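Alpha-L-arabinofuranosidase B (Aspergillus kawachii, PDB 6SXT) hydrolyses terminal non-reducing alpha-L-arabinofuranosyl residues from arabinoxylan, L-arabinan and arabinogalactan, helping to break down plant hemicellulose. Local coordinates at residues Ile108-Thr113 with Gly121-Pro126; Gly153-Asp158 with Arg436-Pro441; Thr345-His350 with Glu476-Phe481; Leu336-Pro341 with Phe445-Asn450. All coordinates share one frame; numbering follows the deposited sequence.

Interaction 1 of 4, residues Ile108-Thr113 with Gly121-Pro126; sequences IGAPVT and GVFMSP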
# COMPACT_ATOMS: atom_id res chain seq x y z
N ILE A 108 5.96 -4.75 5.23
CA ILE A 108 5.10 -5.69 6.00
C ILE A 108 3.65 -5.22 6.09
O ILE A 108 2.90 -5.81 6.88
CB ILE A 108 5.67 -5.97 7.41
CG1 ILE A 108 5.83 -4.73 8.29
CG2 ILE A 108 6.98 -6.71 7.26
CD1 ILE A 108 6.10 -4.98 9.73
N GLY A 109 3.24 -4.23 5.31
CA GLY A 109 1.86 -3.77 5.41
C GLY A 109 0.86 -4.63 4.65
O GLY A 109 -0.34 -4.45 4.85
N ALA A 110 1.31 -5.55 3.79
CA ALA A 110 0.40 -6.31 2.92
C ALA A 110 0.77 -7.78 2.89
O ALA A 110 1.05 -8.35 1.83
CB ALA A 110 0.38 -5.72 1.55
N PRO A 111 0.71 -8.46 4.03
CA PRO A 111 0.95 -9.90 4.06
C PRO A 111 -0.18 -10.63 3.34
O PRO A 111 -1.37 -10.31 3.50
CB PRO A 111 0.96 -10.28 5.54
CG PRO A 111 0.04 -9.21 6.17
CD PRO A 111 0.33 -7.95 5.38
N VAL A 112 0.18 -11.66 2.61
CA VAL A 112 -0.73 -12.57 1.91
C VAL A 112 -0.17 -13.99 2.03
O VAL A 112 1.00 -14.14 2.43
CB VAL A 112 -0.92 -12.19 0.43
CG1 VAL A 112 -1.66 -10.86 0.32
CG2 VAL A 112 0.42 -12.21 -0.29
N THR A 113 -0.95 -14.95 1.58
CA THR A 113 -0.41 -16.24 1.18
C THR A 113 -0.74 -16.45 -0.28
O THR A 113 -1.82 -16.00 -0.74
CB THR A 113 -0.83 -17.43 2.04
OG1 THR A 113 -2.27 -17.51 2.06
CG2 THR A 113 -0.27 -17.35 3.44
N GLY A 121 3.02 -7.96 -0.18
CA GLY A 121 2.73 -6.95 -1.18
C GLY A 121 3.25 -5.58 -0.78
O GLY A 121 3.90 -5.43 0.24
N VAL A 122 2.89 -4.61 -1.60
CA VAL A 122 3.38 -3.22 -1.44
C VAL A 122 2.21 -2.36 -0.95
O VAL A 122 1.38 -1.97 -1.76
CB VAL A 122 3.99 -2.68 -2.73
CG1 VAL A 122 4.60 -1.31 -2.51
CG2 VAL A 122 5.01 -3.65 -3.28
N PHE A 123 2.16 -2.12 0.35
CA PHE A 123 1.07 -1.34 0.97
C PHE A 123 1.50 0.13 0.95
O PHE A 123 2.50 0.50 1.60
CB PHE A 123 0.85 -1.80 2.39
CG PHE A 123 -0.38 -1.26 3.06
CD1 PHE A 123 -0.37 0.00 3.65
CD2 PHE A 123 -1.52 -2.04 3.16
CE1 PHE A 123 -1.51 0.48 4.30
CE2 PHE A 123 -2.64 -1.58 3.82
CZ PHE A 123 -2.62 -0.33 4.43
N MET A 124 0.76 0.94 0.22
CA MET A 124 1.19 2.33 -0.03
C MET A 124 0.20 3.28 0.66
O MET A 124 -0.98 3.27 0.34
CB MET A 124 1.24 2.61 -1.52
CG MET A 124 2.20 1.60 -2.22
SD MET A 124 2.39 1.82 -3.98
CE MET A 124 3.40 3.28 -3.97
N SER A 125 0.72 4.01 1.65
CA SER A 125 0.03 5.07 2.38
C SER A 125 0.14 6.36 1.58
O SER A 125 1.04 6.54 0.74
CB SER A 125 0.60 5.14 3.77
OG SER A 125 2.02 5.21 3.75
N PRO A 126 -0.73 7.36 1.86
CA PRO A 126 -0.62 8.64 1.16
C PRO A 126 0.79 9.21 1.33
O PRO A 126 1.33 9.31 2.47
CB PRO A 126 -1.68 9.51 1.90
CG PRO A 126 -2.70 8.48 2.30
CD PRO A 126 -1.86 7.33 2.81
O HOH W 1 3.85 -3.24 2.40
O HOH W 2 3.84 -6.37 2.86
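Phe123 reaches across to Gly109 with its CB and one corner of its ring: CD2 comes within 3.2 Å of Gly109 O, an oblique approach in which the carbonyl oxygen leans against the ring. With chi1 at -170°, CG stands opposite the backbone N of Phe123, and the ring is brought alongside Gly109 O. The root of the side chain is close to the same peptide, Phe123 CB lying 3.6 Å from Gly109 C. Ala110 meets the same residue differently. Its methyl lies at the ring's edge, near the plane, and Ala110 CB is 4.0 Å from Phe123 CB. Next door the backbones join directly, Gly121 N donating to Ala110 O at 2.8 Å. Where the chain turns its corner at residues 108-110, two waters bridge the segments. One accepts from Gly109 N and Phe123 N, the other from Ala110 N at 2.8 Å, and both lie within hydrogen-bonding distance of Gly121 O. Beyond the pair, His155 stacks on the Phe123 ring and Trp438 meets it edge-to-face, while Thr289 and Tyr291 of strand 288-296 pack against Ala110. This is the open end of a beta hairpin, strands 111-114 and 117-124, within the antiparallel sheet of the concanavalin-like catalytic domain.

Interaction 2 of 4, residues Gly153-Asp158 with Arg436-Pro441; sequences GTHYND and RSWSYP. With NAG (2-acetamido-2-deoxy-beta-D-glucopyranose), chain B.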
# COMPACT_ATOMS: atom_id res chain seq x y z
N GLY A 153 -8.69 -4.48 -3.39
CA GLY A 153 -9.87 -3.68 -3.71
C GLY A 153 -10.48 -2.97 -2.51
O GLY A 153 -11.40 -2.18 -2.71
N THR A 154 -10.01 -3.21 -1.30
CA THR A 154 -10.53 -2.59 -0.07
C THR A 154 -9.59 -1.49 0.43
O THR A 154 -9.94 -0.82 1.43
CB THR A 154 -10.80 -3.62 1.04
OG1 THR A 154 -9.57 -4.06 1.60
CG2 THR A 154 -11.61 -4.76 0.50
N HIS A 155 -8.39 -1.32 -0.16
CA HIS A 155 -7.41 -0.33 0.32
C HIS A 155 -7.32 0.80 -0.70
O HIS A 155 -6.75 0.58 -1.75
CB HIS A 155 -6.03 -0.99 0.54
CG HIS A 155 -5.02 -0.05 1.07
ND1 HIS A 155 -3.68 -0.18 0.79
CD2 HIS A 155 -5.14 1.03 1.90
CE1 HIS A 155 -3.02 0.78 1.40
NE2 HIS A 155 -3.90 1.57 2.10
N TYR A 156 -7.95 1.94 -0.44
CA TYR A 156 -8.08 2.98 -1.47
C TYR A 156 -8.52 4.26 -0.76
O TYR A 156 -8.99 4.21 0.38
CB TYR A 156 -9.08 2.58 -2.57
CG TYR A 156 -10.48 2.46 -2.06
CD1 TYR A 156 -11.32 3.56 -2.10
CD2 TYR A 156 -10.98 1.26 -1.57
CE1 TYR A 156 -12.63 3.49 -1.62
CE2 TYR A 156 -12.28 1.18 -1.11
CZ TYR A 156 -13.10 2.30 -1.11
OH TYR A 156 -14.38 2.17 -0.66
N ASN A 157 -8.44 5.36 -1.48
CA ASN A 157 -9.12 6.60 -1.05
C ASN A 157 -9.60 7.33 -2.30
O ASN A 157 -9.71 6.72 -3.39
CB ASN A 157 -8.24 7.37 -0.07
CG ASN A 157 -7.02 8.02 -0.69
OD1 ASN A 157 -6.89 8.03 -1.92
ND2 ASN A 157 -6.14 8.52 0.17
N ASP A 158 -9.92 8.62 -2.14
CA ASP A 158 -10.53 9.42 -3.22
C ASP A 158 -9.58 10.53 -3.62
O ASP A 158 -10.00 11.39 -4.44
CB ASP A 158 -11.90 9.95 -2.74
CG ASP A 158 -11.83 10.78 -1.48
OD1 ASP A 158 -10.74 11.02 -1.00
OD2 ASP A 158 -12.93 11.18 -0.99
N ARG A 436 1.81 -1.35 15.30
CA ARG A 436 2.07 -0.77 13.98
C ARG A 436 0.79 -0.13 13.44
O ARG A 436 -0.24 -0.74 13.50
CB ARG A 436 2.52 -1.90 13.03
CG ARG A 436 3.06 -1.41 11.71
CD ARG A 436 3.63 -2.52 10.83
NE ARG A 436 2.55 -3.40 10.47
CZ ARG A 436 2.31 -4.62 10.98
NH1 ARG A 436 3.09 -5.16 11.89
NH2 ARG A 436 1.22 -5.30 10.60
N SER A 437 0.88 1.05 12.88
CA SER A 437 -0.27 1.70 12.22
C SER A 437 -0.72 0.81 11.06
O SER A 437 0.12 0.48 10.22
CB SER A 437 0.05 3.06 11.77
OG SER A 437 -0.96 3.58 10.90
N TRP A 438 -2.00 0.46 10.99
CA TRP A 438 -2.53 -0.24 9.81
C TRP A 438 -2.45 0.66 8.59
O TRP A 438 -2.05 0.19 7.50
CB TRP A 438 -3.97 -0.66 10.05
CG TRP A 438 -4.55 -1.33 8.85
CD1 TRP A 438 -4.40 -2.63 8.47
CD2 TRP A 438 -5.26 -0.69 7.78
NE1 TRP A 438 -4.98 -2.84 7.25
CE2 TRP A 438 -5.51 -1.67 6.81
CE3 TRP A 438 -5.68 0.62 7.56
CZ2 TRP A 438 -6.17 -1.38 5.61
CZ3 TRP A 438 -6.34 0.91 6.39
CH2 TRP A 438 -6.54 -0.06 5.40
N SER A 439 -2.80 1.94 8.70
CA SER A 439 -2.92 2.79 7.51
C SER A 439 -1.53 3.30 7.06
O SER A 439 -1.35 3.57 5.86
CB SER A 439 -3.89 3.90 7.73
OG SER A 439 -3.45 4.74 8.78
N TYR A 440 -0.58 3.42 7.98
CA TYR A 440 0.80 3.86 7.69
C TYR A 440 1.75 2.88 8.33
O TYR A 440 2.31 3.11 9.41
CB TYR A 440 1.08 5.28 8.22
CG TYR A 440 0.49 6.41 7.45
CD1 TYR A 440 -0.88 6.69 7.54
CD2 TYR A 440 1.29 7.21 6.63
CE1 TYR A 440 -1.42 7.78 6.87
CE2 TYR A 440 0.74 8.27 5.94
CZ TYR A 440 -0.58 8.58 6.11
OH TYR A 440 -1.11 9.66 5.45
N PRO A 441 1.95 1.68 7.70
CA PRO A 441 2.71 0.64 8.36
C PRO A 441 4.22 0.84 8.51
O PRO A 441 4.87 0.03 9.14
CB PRO A 441 2.39 -0.62 7.54
CG PRO A 441 2.03 -0.04 6.18
CD PRO A 441 1.27 1.25 6.47
C1 NAG B . -14.97 7.92 -1.00
C2 NAG B . -15.88 9.19 -1.02
C3 NAG B . -16.00 9.77 0.39
C4 NAG B . -16.49 8.72 1.37
C5 NAG B . -15.53 7.50 1.21
C6 NAG B . -15.90 6.38 2.14
C7 NAG B . -16.05 10.71 -2.95
C8 NAG B . -15.29 11.71 -3.71
N2 NAG B . -15.37 10.20 -1.91
O3 NAG B . -16.99 10.85 0.26
O4 NAG B . -16.31 9.12 2.72
O5 NAG B . -15.61 6.98 -0.11
O6 NAG B . -17.23 5.94 1.96
O7 NAG B . -17.18 10.33 -3.30
O HOH W 3 -3.06 3.56 3.72
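His155 and Trp438 touch at a single corner, where His155 CD2 lies 3.9 Å from Trp438 CH2 on the six-membered ring. With chi1 of His155 at -178°, CG is opposite the backbone N and the imidazole extends toward Trp438. The two side chains run past each other in opposite directions, and their planes are inclined at 69° with centroids 5.5 Å apart, an oblique aromatic pair. A water joins the segments beside the rings: it sits in the imidazole plane 2.7 Å from His155 NE2 and donates to Ser439 O, also at 2.7 Å. The other imidazole nitrogen, His155 ND1, is hydrogen-bonded to Thr289 OG1, so partners at both nitrogens constrain the rotation of the ring. On the other side, the turn that presents Trp438 is braced by an ST motif, in which Tyr440 N donates to Ser437 OG at 2.9 Å. Ser439 OG is engaged by His400 NE2, tying this turn to a substrate-binding residue of the arabinose-binding domain. Farther along 153-158, Asp158 OD2 accepts from N2 of an N-acetylglucosamine at 2.8 Å, part of a glycan attached to the protein itself. The contact thus spans the domain interface: the loop following strand 145-152 of the catalytic domain faces the turn leaving strand 433-437 of the arabinose-binding domain, with strand 288-296 behind His155 and strand 422-426 packed against Trp438.

Interaction 3 of 4, residues Thr345-His350 with Glu476-Phe481; sequences TRYIAH and EIETAF. With SO4 (sulfate ion), chain R.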
# COMPACT_ATOMS: atom_id res chain seq x y z
N THR A 345 8.90 3.11 34.48
CA THR A 345 7.75 3.22 35.42
C THR A 345 6.63 4.03 34.75
O THR A 345 5.59 4.24 35.39
CB THR A 345 8.16 3.87 36.76
OG1 THR A 345 8.55 5.21 36.51
CG2 THR A 345 9.31 3.12 37.40
N ARG A 346 6.78 4.40 33.48
CA ARG A 346 5.76 5.19 32.76
C ARG A 346 4.85 4.28 31.96
O ARG A 346 5.27 3.18 31.49
CB ARG A 346 6.35 6.25 31.84
CG ARG A 346 7.38 7.14 32.52
CD ARG A 346 7.91 8.24 31.66
NE ARG A 346 7.00 9.35 31.48
CZ ARG A 346 6.97 10.42 32.28
NH1 ARG A 346 6.11 11.39 32.06
NH2 ARG A 346 7.81 10.51 33.29
N TYR A 347 3.63 4.72 31.77
CA TYR A 347 2.56 4.03 31.03
C TYR A 347 1.93 4.98 30.03
O TYR A 347 1.96 6.22 30.21
CB TYR A 347 1.46 3.52 31.97
CG TYR A 347 1.89 2.37 32.83
CD1 TYR A 347 2.65 2.61 33.97
CD2 TYR A 347 1.51 1.07 32.56
CE1 TYR A 347 3.07 1.59 34.78
CE2 TYR A 347 1.93 0.02 33.36
CZ TYR A 347 2.66 0.30 34.52
OH TYR A 347 3.09 -0.74 35.31
N ILE A 348 1.37 4.42 28.94
CA ILE A 348 0.63 5.23 27.96
C ILE A 348 -0.65 5.72 28.64
O ILE A 348 -1.48 4.90 29.09
CB ILE A 348 0.30 4.44 26.67
CG1 ILE A 348 1.60 3.91 26.05
CG2 ILE A 348 -0.50 5.32 25.73
CD1 ILE A 348 1.42 3.24 24.69
N ALA A 349 -0.77 7.01 28.66
CA ALA A 349 -1.94 7.65 29.29
C ALA A 349 -2.41 8.78 28.40
O ALA A 349 -2.00 8.90 27.20
CB ALA A 349 -1.55 8.13 30.67
N HIS A 350 -3.27 9.67 28.90
CA HIS A 350 -3.63 10.83 28.09
C HIS A 350 -4.01 11.97 29.06
O HIS A 350 -4.43 11.65 30.21
CB HIS A 350 -4.74 10.52 27.09
CG HIS A 350 -6.06 10.28 27.73
ND1 HIS A 350 -6.99 11.32 27.82
CD2 HIS A 350 -6.60 9.18 28.29
CE1 HIS A 350 -8.06 10.83 28.43
NE2 HIS A 350 -7.85 9.53 28.75
N GLU A 476 5.11 -3.21 27.27
CA GLU A 476 4.60 -4.41 27.94
C GLU A 476 3.12 -4.26 28.22
O GLU A 476 2.67 -3.18 28.66
CB GLU A 476 5.36 -4.64 29.25
CG GLU A 476 6.76 -5.19 29.03
CD GLU A 476 6.84 -6.67 28.71
OE1 GLU A 476 5.79 -7.34 28.56
OE2 GLU A 476 7.98 -7.16 28.63
N ILE A 477 2.38 -5.32 28.01
CA ILE A 477 0.91 -5.38 28.21
C ILE A 477 0.71 -5.84 29.65
O ILE A 477 1.14 -6.95 30.00
CB ILE A 477 0.22 -6.32 27.23
CG1 ILE A 477 0.52 -5.98 25.77
CG2 ILE A 477 -1.28 -6.37 27.51
CD1 ILE A 477 0.18 -7.10 24.82
N GLU A 478 0.07 -4.97 30.44
CA GLU A 478 -0.16 -5.24 31.87
C GLU A 478 -1.65 -5.17 32.15
O GLU A 478 -2.42 -4.62 31.38
CB GLU A 478 0.71 -4.31 32.70
CG GLU A 478 2.13 -4.79 32.60
CD GLU A 478 3.18 -4.06 33.38
OE1 GLU A 478 2.79 -3.16 34.18
OE2 GLU A 478 4.34 -4.42 33.17
N THR A 479 -2.02 -5.75 33.29
CA THR A 479 -3.36 -5.54 33.89
C THR A 479 -3.68 -4.04 33.91
O THR A 479 -2.81 -3.26 34.27
CB THR A 479 -3.33 -6.06 35.34
OG1 THR A 479 -2.86 -7.41 35.32
CG2 THR A 479 -4.70 -6.02 35.97
N ALA A 480 -4.89 -3.69 33.53
CA ALA A 480 -5.34 -2.28 33.57
C ALA A 480 -5.36 -1.78 35.03
O ALA A 480 -5.81 -2.49 35.94
CB ALA A 480 -6.68 -2.15 32.96
N PHE A 481 -4.90 -0.57 35.21
CA PHE A 481 -5.03 0.11 36.53
C PHE A 481 -6.49 0.28 36.92
O PHE A 481 -6.74 0.31 38.15
CB PHE A 481 -4.32 1.44 36.51
CG PHE A 481 -2.84 1.34 36.65
CD1 PHE A 481 -2.24 1.08 37.88
CD2 PHE A 481 -2.02 1.46 35.54
CE1 PHE A 481 -0.86 0.99 37.99
CE2 PHE A 481 -0.65 1.37 35.66
CZ PHE A 481 -0.07 1.11 36.87
S SO4 R . 7.19 13.87 34.60
O1 SO4 R . 7.12 14.99 35.50
O2 SO4 R . 7.12 12.64 35.36
O3 SO4 R . 6.07 13.96 33.65
O4 SO4 R . 8.45 13.92 33.88
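One face of the Tyr347 ring is met by the edge of Phe481, whose CE2 sits 3.5 Å above the plane and over the ring centre. The planes are at 81° and the centroids 4.8 Å apart, a T-shaped (edge-to-face) pair with Phe481 supplying the edge. At the rim of Tyr347, near its plane, lies the carboxylate of Glu478: Tyr347 OH donates to Glu478 OE1 at 2.7 Å, meeting the oxygen nearly along its C-O axis. Carboxylate and ring planes are turned 68° from each other, and the two side chains cross at roughly a right angle. Glu478 gets there with an extended chain (chi2 -178°), which carries its carboxylate out to the phenol. Its second oxygen, OE2, forms a salt bridge with Arg337 NE on the neighbouring strand, so each carboxylate oxygen has a partner. Phe481 lies just beyond strand 475-479, where the bond of its backbone N to Ser335 OG fastens the chain end beside strand 333-338. Next to Tyr347 in the sequence, the Arg346 guanidinium binds a sulfate, probably from the crystallisation liquor, at its edge: NH1 donates to sulfate O3 and NH2 to sulfate O2, both at 3.0 Å. The contact ties the C-terminal strand of the arabinose-binding beta-trefoil to strand 346-351. Its chemistry joins an aromatic pair to a charge-assisted chain from phenol through carboxylate to arginine; the arginine would be expected to favour the ionised carboxylate, and that in turn to strengthen the short phenol bond.

Interaction 4 of 4, residues Leu336-Pro341 with Phe445-Asn450; sequences LRVTTP and FRHYEN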
# COMPACT_ATOMS: atom_id res chain seq x y z
N LEU A 336 -0.37 -0.16 29.25
CA LEU A 336 0.78 -0.38 28.32
C LEU A 336 1.97 0.34 28.94
O LEU A 336 2.03 1.60 29.01
CB LEU A 336 0.40 0.15 26.92
CG LEU A 336 -0.74 -0.60 26.27
CD1 LEU A 336 -1.22 0.13 25.04
CD2 LEU A 336 -0.34 -2.02 25.89
N ARG A 337 2.97 -0.43 29.33
CA ARG A 337 4.13 0.08 30.09
C ARG A 337 5.33 0.33 29.17
O ARG A 337 5.63 -0.55 28.33
CB ARG A 337 4.54 -0.90 31.18
CG ARG A 337 5.58 -0.29 32.11
CD ARG A 337 5.92 -1.16 33.31
NE ARG A 337 6.40 -2.48 32.91
CZ ARG A 337 7.62 -2.74 32.46
NH1 ARG A 337 8.52 -1.79 32.35
NH2 ARG A 337 7.94 -3.98 32.14
N VAL A 338 5.93 1.50 29.30
CA VAL A 338 7.17 1.88 28.59
C VAL A 338 8.30 0.94 28.97
O VAL A 338 8.41 0.54 30.17
CB VAL A 338 7.50 3.34 28.89
CG1 VAL A 338 8.85 3.73 28.38
CG2 VAL A 338 6.47 4.27 28.31
N THR A 339 9.14 0.55 28.01
CA THR A 339 10.24 -0.41 28.26
C THR A 339 11.58 0.27 28.06
O THR A 339 12.59 -0.38 28.36
CB THR A 339 10.12 -1.69 27.42
OG1 THR A 339 10.36 -1.33 26.05
CG2 THR A 339 8.80 -2.38 27.61
N THR A 340 11.62 1.49 27.62
CA THR A 340 12.85 2.24 27.36
C THR A 340 13.54 2.46 28.70
O THR A 340 12.94 3.05 29.61
CB THR A 340 12.56 3.57 26.70
OG1 THR A 340 11.86 3.34 25.46
CG2 THR A 340 13.83 4.35 26.46
N PRO A 341 14.80 2.04 28.84
CA PRO A 341 15.53 2.28 30.10
C PRO A 341 15.50 3.76 30.46
O PRO A 341 15.75 4.67 29.63
CB PRO A 341 16.96 1.76 29.80
CG PRO A 341 16.71 0.69 28.75
CD PRO A 341 15.62 1.29 27.87
N PHE A 445 3.29 3.15 17.24
CA PHE A 445 3.25 3.85 18.57
C PHE A 445 4.69 4.10 19.01
O PHE A 445 5.47 3.12 19.10
CB PHE A 445 2.58 3.04 19.68
CG PHE A 445 1.08 3.11 19.81
CD1 PHE A 445 0.21 3.09 18.74
CD2 PHE A 445 0.54 3.20 21.09
CE1 PHE A 445 -1.17 3.09 18.93
CE2 PHE A 445 -0.83 3.21 21.28
CZ PHE A 445 -1.67 3.18 20.21
N ARG A 446 5.05 5.33 19.32
CA ARG A 446 6.43 5.67 19.71
C ARG A 446 6.37 6.84 20.69
O ARG A 446 5.79 7.88 20.32
CB ARG A 446 7.29 6.03 18.48
CG ARG A 446 8.78 6.21 18.79
CD ARG A 446 9.21 7.67 19.01
NE ARG A 446 10.58 7.61 19.49
CZ ARG A 446 11.65 7.52 18.71
NH1 ARG A 446 11.56 7.78 17.42
NH2 ARG A 446 12.82 7.25 19.26
N HIS A 447 6.98 6.67 21.87
CA HIS A 447 7.08 7.80 22.84
C HIS A 447 8.34 8.62 22.52
O HIS A 447 9.43 8.06 22.21
CB HIS A 447 6.93 7.37 24.30
CG HIS A 447 8.03 6.53 24.80
ND1 HIS A 447 9.17 7.11 25.31
CD2 HIS A 447 8.24 5.19 24.79
CE1 HIS A 447 10.00 6.16 25.66
NE2 HIS A 447 9.48 4.98 25.32
N TYR A 448 8.18 9.93 22.55
CA TYR A 448 9.25 10.90 22.27
C TYR A 448 8.97 12.14 23.14
O TYR A 448 7.94 12.79 22.97
CB TYR A 448 9.32 11.24 20.78
CG TYR A 448 10.49 12.11 20.41
CD1 TYR A 448 11.71 11.57 20.11
CD2 TYR A 448 10.33 13.48 20.37
CE1 TYR A 448 12.78 12.38 19.74
CE2 TYR A 448 11.39 14.31 20.02
CZ TYR A 448 12.61 13.75 19.71
OH TYR A 448 13.66 14.55 19.36
N GLU A 449 9.92 12.40 24.04
CA GLU A 449 9.77 13.45 25.11
C GLU A 449 8.45 13.19 25.85
O GLU A 449 7.71 14.14 26.12
CB GLU A 449 9.90 14.83 24.49
CG GLU A 449 11.31 15.07 23.95
CD GLU A 449 11.63 16.46 23.45
OE1 GLU A 449 10.73 17.27 23.31
OE2 GLU A 449 12.80 16.73 23.22
N ASN A 450 8.14 11.92 26.13
CA ASN A 450 6.96 11.51 26.90
C ASN A 450 5.64 11.85 26.22
O ASN A 450 4.62 11.86 26.91
CB ASN A 450 7.05 12.10 28.32
CG ASN A 450 8.31 11.66 29.02
OD1 ASN A 450 8.81 10.57 28.79
ND2 ASN A 450 8.79 12.46 29.97
O HOH W 4 8.96 1.93 25.37
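His447 adopts chi1 67°, with CG between its own backbone N and carbonyl carbon, and this sends the imidazole across to Val338 and Thr340 in the arabinose-binding beta-trefoil domain. In Thr340, chi1 of -58° sets OG1 opposite the carbonyl carbon, where it faces the ring: His447 NE2 donates to Thr340 OG1 at 2.9 Å, with the hydroxyl oxygen only 15° out of the imidazole plane. Val338 and His447 point at each other from opposite directions, with Val338 CG2 over one ring face and Val338 CG1 3.4 Å from His447 NE2. The imidazole is thereby held at its edge by a polar bond and on a face by a methyl group. Thr340 OG1 is also hydrogen-bonded to Asp472 OD1, and Arg446 NH2 makes a salt bridge to Asp472 OD2. His447 and Asp472 both bind substrate, so Thr340 bridges two substrate-binding residues, probably of one arabinose site. There, His447 ND1 is hydrogen-bonded to a di(hydroxyethyl)ether molecule, probably from the crystallisation liquor. At the imidazole edge a water lies in the ring plane 3.1 Å from His447 NE2, and it accepts from Thr339 N at 3.0 Å.

Interactions 1 and 2 are buried near the middle of the chain and touch each other: Phe123 CZ lies 3.3 Å from His155 CE1, so the hairpin of the catalytic domain backs the aromatic pair at the domain interface. Both combine aromatic packing with water bridges. Interactions 3 and 4 lie in the arabinose-binding domain and reach the same sheet through its neighbouring strands 475-479 (interaction 3) and 333-338 (interaction 4); Arg346 O and Val338 N, 2.8 Å apart, probably form a hydrogen bond between them. Interaction 3 is partly buried and relies on a phenol, a carboxylate and an aromatic edge, whereas interaction 4 is buried and positions a substrate-binding histidine. Consecutive strands 433-437 and 444-448 lead from interaction 2 to interaction 4.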